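Long-range contacts in arginine kinase (Anthopleura japonica, PDB 4RF8), which catalyses the reversible transfer of a phosphate group from ATP to L-arginine, giving ADP and phospho-L-arginine: residues Arg128-Arg133 against Ser244-Val249; Gly285-Val290 against Val331-Asn336. All blocks are in the same frame, centred on the assembly; numbering follows the deposited sequence.

Contact 1: Arg128-Arg133 against Ser244-Val249; sequences RSTRIR and SDIGSV. With ADP (adenosine-5'-diphosphate), chain C.
The methyl CG2 of Thr130 rests on the first turn of helix 246-263, 3.7 Å from Ile246 CA and 3.8 Å from Val249 CG2. This is a helix packed on one face of the antiparallel sheet of the phosphagen kinase catalytic domain, with ADP bound on the other face. With CG2 anti to the backbone N (chi1 -60° for OG1), Thr130 turns its methyl to the helix and its OG1 to the incoming loop, where OG1 lies 3.4 Å from Ser244 CA and is hydrogen-bonded to Gly243 O. Threonine suits the spot because one branch is apolar and the other polar.

Two residues along, Ile132 CG1 meets Val249 CG1 at 3.8 Å, while its CD1 reaches Ile246 CG1, the two isoleucines crossing at about a right angle. Branched side chains fill this seam, and Ile246 also touches Val348, Met351 and Tyr352 of helix 344-369.

Alternation along the strand sends Ser129, Arg131 and Arg133 to the nucleotide. Ser129 OG donates to ADP N1 at 2.6 Å; the extended Arg131 lies over one adenine face, CD 3.6 Å from ADP C4, with ADP O4' over its guanidinium and NH2 donating to ADP O2B. Arg133 presents its guanidinium edge to the same beta-phosphate. Further out, Asp245 is the N-cap of the helix: its OD1 accepts a weak bond from Ser248 N at 3.3 Å.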
ATOM      1  N   ARG A 128       3.509  -0.938   7.191  1.00 33.11           N
ATOM      2  CA  ARG A 128       2.621  -0.732   6.052  1.00 40.61           C
ATOM      3  C   ARG A 128       3.229   0.133   4.958  1.00 34.72           C
ATOM      4  O   ARG A 128       3.021  -0.121   3.771  1.00 36.01           O
ATOM      5  CB  ARG A 128       1.298  -0.134   6.513  1.00 49.26           C
ATOM      6  CG  ARG A 128       0.486  -1.087   7.351  1.00 60.30           C
ATOM      7  CD  ARG A 128      -0.897  -0.554   7.605  1.00 63.69           C
ATOM      8  NE  ARG A 128      -1.730  -1.551   8.266  1.00 67.17           N
ATOM      9  CZ  ARG A 128      -2.943  -1.301   8.736  1.00 67.94           C
ATOM     10  NH1 ARG A 128      -3.452  -0.085   8.619  1.00 66.69           N
ATOM     11  NH2 ARG A 128      -3.640  -2.262   9.328  1.00 67.66           N
ATOM     12  N   SER A 129       3.975   1.154   5.359  1.00 30.52           N
ATOM     13  CA  SER A 129       4.569   2.068   4.395  1.00 34.62           C
ATOM     14  C   SER A 129       5.817   2.744   4.953  1.00 30.56           C
ATOM     15  O   SER A 129       6.016   2.805   6.168  1.00 32.55           O
ATOM     16  CB  SER A 129       3.546   3.117   3.956  1.00 30.62           C
ATOM     17  OG  SER A 129       2.999   3.792   5.072  1.00 34.03           O
ATOM     18  N   THR A 130       6.650   3.246   4.047  1.00 35.64           N
ATOM     19  CA  THR A 130       7.895   3.910   4.401  1.00 33.33           C
ATOM     20  C   THR A 130       8.011   5.188   3.577  1.00 34.74           C
ATOM     21  O   THR A 130       7.651   5.202   2.400  1.00 33.43           O
ATOM     22  CB  THR A 130       9.098   2.995   4.114  1.00 44.03           C
ATOM     23  OG1 THR A 130       8.985   1.796   4.892  1.00 48.64           O
ATOM     24  CG2 THR A 130      10.407   3.687   4.454  1.00 38.24           C
ATOM     25  N   ARG A 131       8.506   6.259   4.189  1.00 33.93           N
ATOM     26  CA  ARG A 131       8.582   7.549   3.513  1.00 38.53           C
ATOM     27  C   ARG A 131       9.733   8.376   4.068  1.00 30.82           C
ATOM     28  O   ARG A 131       9.913   8.459   5.284  1.00 29.95           O
ATOM     29  CB  ARG A 131       7.261   8.300   3.697  1.00 34.20           C
ATOM     30  CG  ARG A 131       7.208   9.692   3.083  1.00 41.11           C
ATOM     31  CD  ARG A 131       5.920  10.392   3.507  1.00 46.39           C
ATOM     32  NE  ARG A 131       5.736  11.694   2.869  1.00 47.80           N
ATOM     33  CZ  ARG A 131       6.016  12.859   3.445  1.00 46.12           C
ATOM     34  NH1 ARG A 131       5.811  13.990   2.784  1.00 38.84           N
ATOM     35  NH2 ARG A 131       6.499  12.898   4.680  1.00 43.47           N
ATOM     36  N   ILE A 132      10.523   8.971   3.178  1.00 32.75           N
ATOM     37  CA  ILE A 132      11.583   9.883   3.599  1.00 32.47           C
ATOM     38  C   ILE A 132      11.516  11.194   2.812  1.00 34.07           C
ATOM     39  O   ILE A 132      11.526  11.193   1.577  1.00 33.66           O
ATOM     40  CB  ILE A 132      12.984   9.251   3.462  1.00 31.17           C
ATOM     41  CG1 ILE A 132      13.028   7.887   4.150  1.00 35.14           C
ATOM     42  CG2 ILE A 132      14.042  10.164   4.066  1.00 32.19           C
ATOM     43  CD1 ILE A 132      14.317   7.125   3.931  1.00 36.43           C
ATOM     44  N   ARG A 133      11.439  12.307   3.538  1.00 25.30           N
ATOM     45  CA  ARG A 133      11.354  13.632   2.933  1.00 31.47           C
ATOM     46  C   ARG A 133      12.572  14.459   3.322  1.00 35.51           C
ATOM     47  O   ARG A 133      13.010  14.407   4.470  1.00 30.25           O
ATOM     48  CB  ARG A 133      10.072  14.341   3.401  1.00 33.99           C
ATOM     49  CG  ARG A 133       9.939  15.813   2.986  1.00 40.98           C
ATOM     50  CD  ARG A 133      10.496  16.786   4.040  1.00 49.08           C
ATOM     51  NE  ARG A 133       9.622  16.951   5.200  1.00 48.46           N
ATOM     52  CZ  ARG A 133       9.937  17.665   6.278  1.00 55.09           C
ATOM     53  NH1 ARG A 133       9.081  17.766   7.287  1.00 56.79           N
ATOM     54  NH2 ARG A 133      11.109  18.279   6.351  1.00 50.80           N
ATOM     55  N   SER A 244       8.283  -2.014   3.946  1.00 33.89           N
ATOM     56  CA  SER A 244       9.234  -1.619   4.976  1.00 30.95           C
ATOM     57  C   SER A 244      10.656  -1.356   4.493  1.00 35.45           C
ATOM     58  O   SER A 244      11.534  -1.074   5.309  1.00 40.80           O
ATOM     59  CB  SER A 244       9.284  -2.710   6.041  1.00 34.53           C
ATOM     60  OG  SER A 244       9.492  -3.976   5.447  1.00 45.30           O
ATOM     61  N   ASP A 245      10.897  -1.455   3.190  1.00 39.86           N
ATOM     62  CA  ASP A 245      12.265  -1.369   2.681  1.00 38.51           C
ATOM     63  C   ASP A 245      12.837   0.055   2.716  1.00 36.14           C
ATOM     64  O   ASP A 245      12.999   0.696   1.677  1.00 38.78           O
ATOM     65  CB  ASP A 245      12.353  -1.956   1.270  1.00 40.11           C
ATOM     66  CG  ASP A 245      13.756  -2.407   0.915  1.00 42.00           C
ATOM     67  OD1 ASP A 245      14.696  -2.101   1.679  1.00 43.63           O
ATOM     68  OD2 ASP A 245      13.917  -3.055  -0.137  1.00 45.49           O
ATOM     69  N   ILE A 246      13.158   0.529   3.918  1.00 33.75           N
ATOM     70  CA  ILE A 246      13.660   1.888   4.116  1.00 39.22           C
ATOM     71  C   ILE A 246      15.033   2.106   3.467  1.00 39.90           C
ATOM     72  O   ILE A 246      15.350   3.215   3.030  1.00 35.73           O
ATOM     73  CB  ILE A 246      13.693   2.267   5.625  1.00 60.12           C
ATOM     74  CG1 ILE A 246      13.942   3.766   5.805  1.00 69.12           C
ATOM     75  CG2 ILE A 246      14.734   1.451   6.374  1.00 60.38           C
ATOM     76  CD1 ILE A 246      13.891   4.235   7.244  1.00 74.57           C
ATOM     77  N   GLY A 247      15.836   1.048   3.395  1.00 38.70           N
ATOM     78  CA  GLY A 247      17.135   1.121   2.747  1.00 41.10           C
ATOM     79  C   GLY A 247      17.002   1.417   1.266  1.00 38.21           C
ATOM     80  O   GLY A 247      17.742   2.227   0.703  1.00 39.73           O
ATOM     81  N   SER A 248      16.040   0.754   0.633  1.00 36.48           N
ATOM     82  CA  SER A 248      15.726   1.007  -0.766  1.00 35.89           C
ATOM     83  C   SER A 248      15.186   2.423  -0.946  1.00 37.39           C
ATOM     84  O   SER A 248      15.554   3.126  -1.891  1.00 37.57           O
ATOM     85  CB  SER A 248      14.700  -0.009  -1.261  1.00 40.97           C
ATOM     86  OG  SER A 248      14.260   0.307  -2.565  1.00 50.85           O
ATOM     87  N   VAL A 249      14.313   2.832  -0.029  1.00 33.59           N
ATOM     88  CA  VAL A 249      13.718   4.163  -0.065  1.00 32.77           C
ATOM     89  C   VAL A 249      14.776   5.258   0.073  1.00 34.37           C
ATOM     90  O   VAL A 249      14.740   6.258  -0.645  1.00 32.40           O
ATOM     91  CB  VAL A 249      12.643   4.329   1.031  1.00 35.40           C
ATOM     92  CG1 VAL A 249      12.133   5.759   1.075  1.00 29.42           C
ATOM     93  CG2 VAL A 249      11.488   3.374   0.790  1.00 34.45           C
TER
HETATM   94  PB  ADP C1001       6.389  16.386   6.038  1.00 95.41           P
HETATM   95  O1B ADP C1001       5.420  16.903   5.003  1.00 98.42           O
HETATM   96  O2B ADP C1001       7.568  15.645   5.463  1.00 93.72           O
HETATM   97  O3B ADP C1001       6.762  17.399   7.090  1.00 98.78           O
HETATM   98  PA  ADP C1001       3.998  15.217   7.058  1.00140.22           P
HETATM   99  O1A ADP C1001       3.686  14.556   8.380  1.00138.70           O
HETATM  100  O2A ADP C1001       3.432  16.576   6.736  1.00141.62           O
HETATM  101  O3A ADP C1001       5.599  15.248   6.866  1.00286.42           O
HETATM  102  O5' ADP C1001       3.554  14.218   5.880  1.00 99.08           O
HETATM  103  C5' ADP C1001       2.604  14.636   4.902  1.00 99.19           C
HETATM  104  C4' ADP C1001       1.732  13.449   4.528  1.00 99.18           C
HETATM  105  O4' ADP C1001       2.549  12.287   4.347  1.00 95.37           O
HETATM  106  C3' ADP C1001       0.749  13.150   5.652  1.00100.72           C
HETATM  107  O3' ADP C1001      -0.587  13.156   5.140  1.00102.91           O
HETATM  108  C2' ADP C1001       1.108  11.761   6.137  1.00 98.79           C
HETATM  109  O2' ADP C1001      -0.067  10.981   6.364  1.00102.16           O
HETATM  110  C1' ADP C1001       1.939  11.175   5.008  1.00 94.24           C
HETATM  111  N9  ADP C1001       2.929  10.197   5.533  1.00 87.04           N
HETATM  112  C8  ADP C1001       3.832  10.397   6.513  1.00 84.53           C
HETATM  113  N7  ADP C1001       4.566   9.275   6.740  1.00 79.65           N
HETATM  114  C5  ADP C1001       4.127   8.325   5.891  1.00 72.60           C
HETATM  115  C6  ADP C1001       4.459   6.910   5.597  1.00 61.79           C
HETATM  116  N6  ADP C1001       5.440   6.260   6.272  1.00 48.00           N
HETATM  117  N1  ADP C1001       3.751   6.290   4.630  1.00 66.00           N
HETATM  118  C2  ADP C1001       2.774   6.914   3.948  1.00 71.00           C
HETATM  119  N3  ADP C1001       2.419   8.193   4.163  1.00 77.72           N
HETATM  120  C4  ADP C1001       3.045   8.938   5.105  1.00 80.09           C

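Contact 2: Gly285-Val290 against Val331-Asn336. With ADP (adenosine-5'-diphosphate), chain C.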
ATOM      1  N   GLY A 285      17.180  18.591   7.310  1.00 27.75           N
ATOM      2  CA  GLY A 285      15.932  18.945   6.657  1.00 32.31           C
ATOM      3  C   GLY A 285      15.080  17.723   6.380  1.00 37.90           C
ATOM      4  O   GLY A 285      14.227  17.734   5.487  1.00 35.51           O
ATOM      5  N   MET A 286      15.303  16.674   7.170  1.00 34.42           N
ATOM      6  CA  MET A 286      14.777  15.350   6.865  1.00 33.50           C
ATOM      7  C   MET A 286      13.735  14.839   7.851  1.00 36.92           C
ATOM      8  O   MET A 286      13.902  14.946   9.067  1.00 36.08           O
ATOM      9  CB  MET A 286      15.921  14.333   6.764  1.00 37.02           C
ATOM     10  CG  MET A 286      15.445  12.886   6.701  1.00 45.13           C
ATOM     11  SD  MET A 286      16.759  11.652   6.650  1.00 49.18           S
ATOM     12  CE  MET A 286      17.297  11.818   4.951  1.00 37.31           C
ATOM     13  N   ARG A 287      12.660  14.280   7.307  1.00 35.29           N
ATOM     14  CA  ARG A 287      11.715  13.501   8.090  1.00 34.39           C
ATOM     15  C   ARG A 287      11.607  12.100   7.495  1.00 36.40           C
ATOM     16  O   ARG A 287      11.026  11.907   6.424  1.00 33.99           O
ATOM     17  CB  ARG A 287      10.342  14.175   8.133  1.00 38.84           C
ATOM     18  CG  ARG A 287       9.318  13.427   8.976  1.00 44.91           C
ATOM     19  CD  ARG A 287       8.028  14.215   9.147  1.00 48.40           C
ATOM     20  NE  ARG A 287       7.102  13.540  10.054  1.00 55.56           N
ATOM     21  CZ  ARG A 287       6.157  12.688   9.666  1.00 60.02           C
ATOM     22  NH1 ARG A 287       5.365  12.120  10.562  1.00 57.20           N
ATOM     23  NH2 ARG A 287       6.002  12.407   8.380  1.00 63.93           N
ATOM     24  N   ALA A 288      12.201  11.128   8.180  1.00 36.06           N
ATOM     25  CA  ALA A 288      12.054   9.728   7.804  1.00 38.29           C
ATOM     26  C   ALA A 288      10.900   9.143   8.604  1.00 44.07           C
ATOM     27  O   ALA A 288      10.798   9.381   9.806  1.00 45.25           O
ATOM     28  CB  ALA A 288      13.331   8.963   8.068  1.00 39.96           C
ATOM     29  N   SER A 289      10.034   8.381   7.940  1.00 41.92           N
ATOM     30  CA  SER A 289       8.791   7.935   8.564  1.00 39.66           C
ATOM     31  C   SER A 289       8.368   6.521   8.167  1.00 36.90           C
ATOM     32  O   SER A 289       8.648   6.056   7.060  1.00 32.15           O
ATOM     33  CB  SER A 289       7.664   8.917   8.242  1.00 44.20           C
ATOM     34  OG  SER A 289       6.402   8.391   8.604  1.00 58.08           O
ATOM     35  N   VAL A 290       7.682   5.850   9.086  1.00 30.98           N
ATOM     36  CA  VAL A 290       7.176   4.505   8.859  1.00 36.95           C
ATOM     37  C   VAL A 290       5.805   4.372   9.514  1.00 37.72           C
ATOM     38  O   VAL A 290       5.612   4.817  10.644  1.00 41.53           O
ATOM     39  CB  VAL A 290       8.138   3.436   9.439  1.00 51.34           C
ATOM     40  CG1 VAL A 290       7.415   2.122   9.670  1.00 52.00           C
ATOM     41  CG2 VAL A 290       9.338   3.228   8.527  1.00 45.52           C
ATOM     42  N   VAL A 331      -2.036   1.291  14.572  1.00 40.46           N
ATOM     43  CA  VAL A 331      -1.097   1.777  13.564  1.00 44.29           C
ATOM     44  C   VAL A 331      -0.573   3.172  13.904  1.00 47.09           C
ATOM     45  O   VAL A 331      -1.350   4.115  14.064  1.00 47.42           O
ATOM     46  CB  VAL A 331      -1.734   1.772  12.161  1.00 43.85           C
ATOM     47  CG1 VAL A 331      -0.880   2.550  11.184  1.00 46.46           C
ATOM     48  CG2 VAL A 331      -1.917   0.346  11.677  1.00 32.37           C
ATOM     49  N   TYR A 332       0.747   3.297  14.013  1.00 45.33           N
ATOM     50  CA  TYR A 332       1.364   4.567  14.384  1.00 49.57           C
ATOM     51  C   TYR A 332       2.348   5.082  13.338  1.00 42.39           C
ATOM     52  O   TYR A 332       2.927   4.306  12.575  1.00 40.52           O
ATOM     53  CB  TYR A 332       2.060   4.446  15.745  1.00 52.72           C
ATOM     54  CG  TYR A 332       1.102   4.259  16.897  1.00 54.50           C
ATOM     55  CD1 TYR A 332       0.731   2.991  17.318  1.00 48.68           C
ATOM     56  CD2 TYR A 332       0.563   5.352  17.556  1.00 59.04           C
ATOM     57  CE1 TYR A 332      -0.150   2.816  18.366  1.00 56.12           C
ATOM     58  CE2 TYR A 332      -0.316   5.191  18.604  1.00 63.23           C
ATOM     59  CZ  TYR A 332      -0.670   3.920  19.006  1.00 63.91           C
ATOM     60  OH  TYR A 332      -1.547   3.757  20.050  1.00 67.33           O
ATOM     61  N   ASP A 333       2.518   6.399  13.308  1.00 35.60           N
ATOM     62  CA  ASP A 333       3.547   7.034  12.497  1.00 33.07           C
ATOM     63  C   ASP A 333       4.801   7.153  13.354  1.00 40.07           C
ATOM     64  O   ASP A 333       4.794   7.834  14.379  1.00 37.79           O
ATOM     65  CB  ASP A 333       3.084   8.427  12.056  1.00 41.37           C
ATOM     66  CG  ASP A 333       4.091   9.131  11.157  1.00 53.30           C
ATOM     67  OD1 ASP A 333       5.183   9.502  11.639  1.00 57.43           O
ATOM     68  OD2 ASP A 333       3.772   9.345   9.970  1.00 63.04           O
ATOM     69  N   ILE A 334       5.870   6.480  12.944  1.00 37.51           N
ATOM     70  CA  ILE A 334       7.136   6.565  13.659  1.00 33.23           C
ATOM     71  C   ILE A 334       8.133   7.386  12.848  1.00 38.08           C
ATOM     72  O   ILE A 334       8.452   7.032  11.713  1.00 42.91           O
ATOM     73  CB  ILE A 334       7.725   5.175  13.943  1.00 32.41           C
ATOM     74  CG1 ILE A 334       6.694   4.281  14.633  1.00 33.16           C
ATOM     75  CG2 ILE A 334       8.979   5.300  14.790  1.00 32.64           C
ATOM     76  CD1 ILE A 334       6.280   4.761  16.006  1.00 37.31           C
ATOM     77  N   SER A 335       8.619   8.481  13.431  1.00 38.21           N
ATOM     78  CA  SER A 335       9.536   9.378  12.736  1.00 43.92           C
ATOM     79  C   SER A 335      10.652   9.865  13.649  1.00 48.44           C
ATOM     80  O   SER A 335      10.544   9.795  14.874  1.00 47.58           O
ATOM     81  CB  SER A 335       8.788  10.573  12.138  1.00 48.23           C
ATOM     82  OG  SER A 335       8.070  11.283  13.131  1.00 50.38           O
ATOM     83  N   ASN A 336      11.723  10.353  13.038  1.00 43.61           N
ATOM     84  CA  ASN A 336      12.841  10.925  13.770  1.00 48.09           C
ATOM     85  C   ASN A 336      12.468  12.242  14.433  1.00 44.89           C
ATOM     86  O   ASN A 336      11.698  13.030  13.880  1.00 46.67           O
ATOM     87  CB  ASN A 336      14.010  11.165  12.823  1.00 54.28           C
ATOM     88  CG  ASN A 336      13.612  11.987  11.612  1.00 60.59           C
ATOM     89  OD1 ASN A 336      12.659  11.652  10.909  1.00 63.48           O
ATOM     90  ND2 ASN A 336      14.336  13.075  11.368  1.00 57.17           N
TER
HETATM   91  PB  ADP C1001       6.389  16.386   6.038  1.00 95.41           P
HETATM   92  O1B ADP C1001       5.420  16.903   5.003  1.00 98.42           O
HETATM   93  O2B ADP C1001       7.568  15.645   5.463  1.00 93.72           O
HETATM   94  O3B ADP C1001       6.762  17.399   7.090  1.00 98.78           O
HETATM   95  PA  ADP C1001       3.998  15.217   7.058  1.00140.22           P
HETATM   96  O1A ADP C1001       3.686  14.556   8.380  1.00138.70           O
HETATM   97  O2A ADP C1001       3.432  16.576   6.736  1.00141.62           O
HETATM   98  O3A ADP C1001       5.599  15.248   6.866  1.00286.42           O
HETATM   99  O5' ADP C1001       3.554  14.218   5.880  1.00 99.08           O
HETATM  100  C5' ADP C1001       2.604  14.636   4.902  1.00 99.19           C
HETATM  101  C4' ADP C1001       1.732  13.449   4.528  1.00 99.18           C
HETATM  102  O4' ADP C1001       2.549  12.287   4.347  1.00 95.37           O
HETATM  103  C3' ADP C1001       0.749  13.150   5.652  1.00100.72           C
HETATM  104  O3' ADP C1001      -0.587  13.156   5.140  1.00102.91           O
HETATM  105  C2' ADP C1001       1.108  11.761   6.137  1.00 98.79           C
HETATM  106  O2' ADP C1001      -0.067  10.981   6.364  1.00102.16           O
HETATM  107  C1' ADP C1001       1.939  11.175   5.008  1.00 94.24           C
HETATM  108  N9  ADP C1001       2.929  10.197   5.533  1.00 87.04           N
HETATM  109  C8  ADP C1001       3.832  10.397   6.513  1.00 84.53           C
HETATM  110  N7  ADP C1001       4.566   9.275   6.740  1.00 79.65           N
HETATM  111  C5  ADP C1001       4.127   8.325   5.891  1.00 72.60           C
HETATM  112  C6  ADP C1001       4.459   6.910   5.597  1.00 61.79           C
HETATM  113  N6  ADP C1001       5.440   6.260   6.272  1.00 48.00           N
HETATM  114  N1  ADP C1001       3.751   6.290   4.630  1.00 66.00           N
HETATM  115  C2  ADP C1001       2.774   6.914   3.948  1.00 71.00           C
HETATM  116  N3  ADP C1001       2.419   8.193   4.163  1.00 77.72           N
HETATM  117  C4  ADP C1001       3.045   8.938   5.105  1.00 80.09           C
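Asn336 OD1 accepts the backbone N-H of Ala288 at 2.8 Å, and on the same amide ND2 donates to Met286 O in an almost straight bond (172°). The acceptor lies in the amide plane of Asn336, although ND2 stands above the carbonyl plane of Met286. Asparagine suits this end of the strand pair because one flat group offers both an acceptor and a donor to the neighbouring backbone. Its CG sits between its own N and carbonyl carbon (chi1 53°), which swings the amide across to strand 286-293, and ND2 also bonds to Arg338 O.

Beyond it the strands run antiparallel. Val290 and Ile334 form a hydrogen-bonded pair, with Ile334 N to Val290 O at 2.8 Å; Ser289 and Ser335 form the next, non-hydrogen-bonded pair. There Ser335 CA makes a CA-H...O contact with Ala288 O (3.2 Å).

The nucleotide face carries a polar cluster. Arg287 NH1 makes a salt bridge to Asp333 OD1 at 2.8 Å, the long arginine and short aspartate coming from opposite directions with their planes 25° apart. One face of the guanidinium lies against Ser335 CB and the opposite one against ADP O1A, 3.1 Å above the plane, so the positive group also faces the alpha-phosphate. Ser289 OG stands between ADP N7 at 2.8 Å and Asp333 OD2 at 3.1 Å. Serine is short enough to bring a hydroxyl to the N7 edge of the adenine, close to the ring plane.

On the other face, Val290 and Ile334 are apolar, and Ile334 packs on Met351 of helix 344-369. Strand 286-293 is flanked by strand 127-136, and strand 331-336 by the outermost strand 312-316.

From the N terminus, strand 127-136 comes first, and the chain runs through three helices and three further sheet strands before strand 235-242 returns beside it and contact 1 closes the loop at the start of helix 246-263. Contact 2 opens only afterwards, with strand 286-293 laid along the other side of strand 127-136, and closes some 40 residues later at strand 331-336. The two are therefore in series, neither nested nor crossed. Arg131 O to Ser289 N (2.7 Å) and Arg133 O to Arg287 N (2.9 Å), probable hydrogen bonds, join them. Contact 1 ties the sheet to a helix, contact 2 strand to strand, and both reach the one ADP.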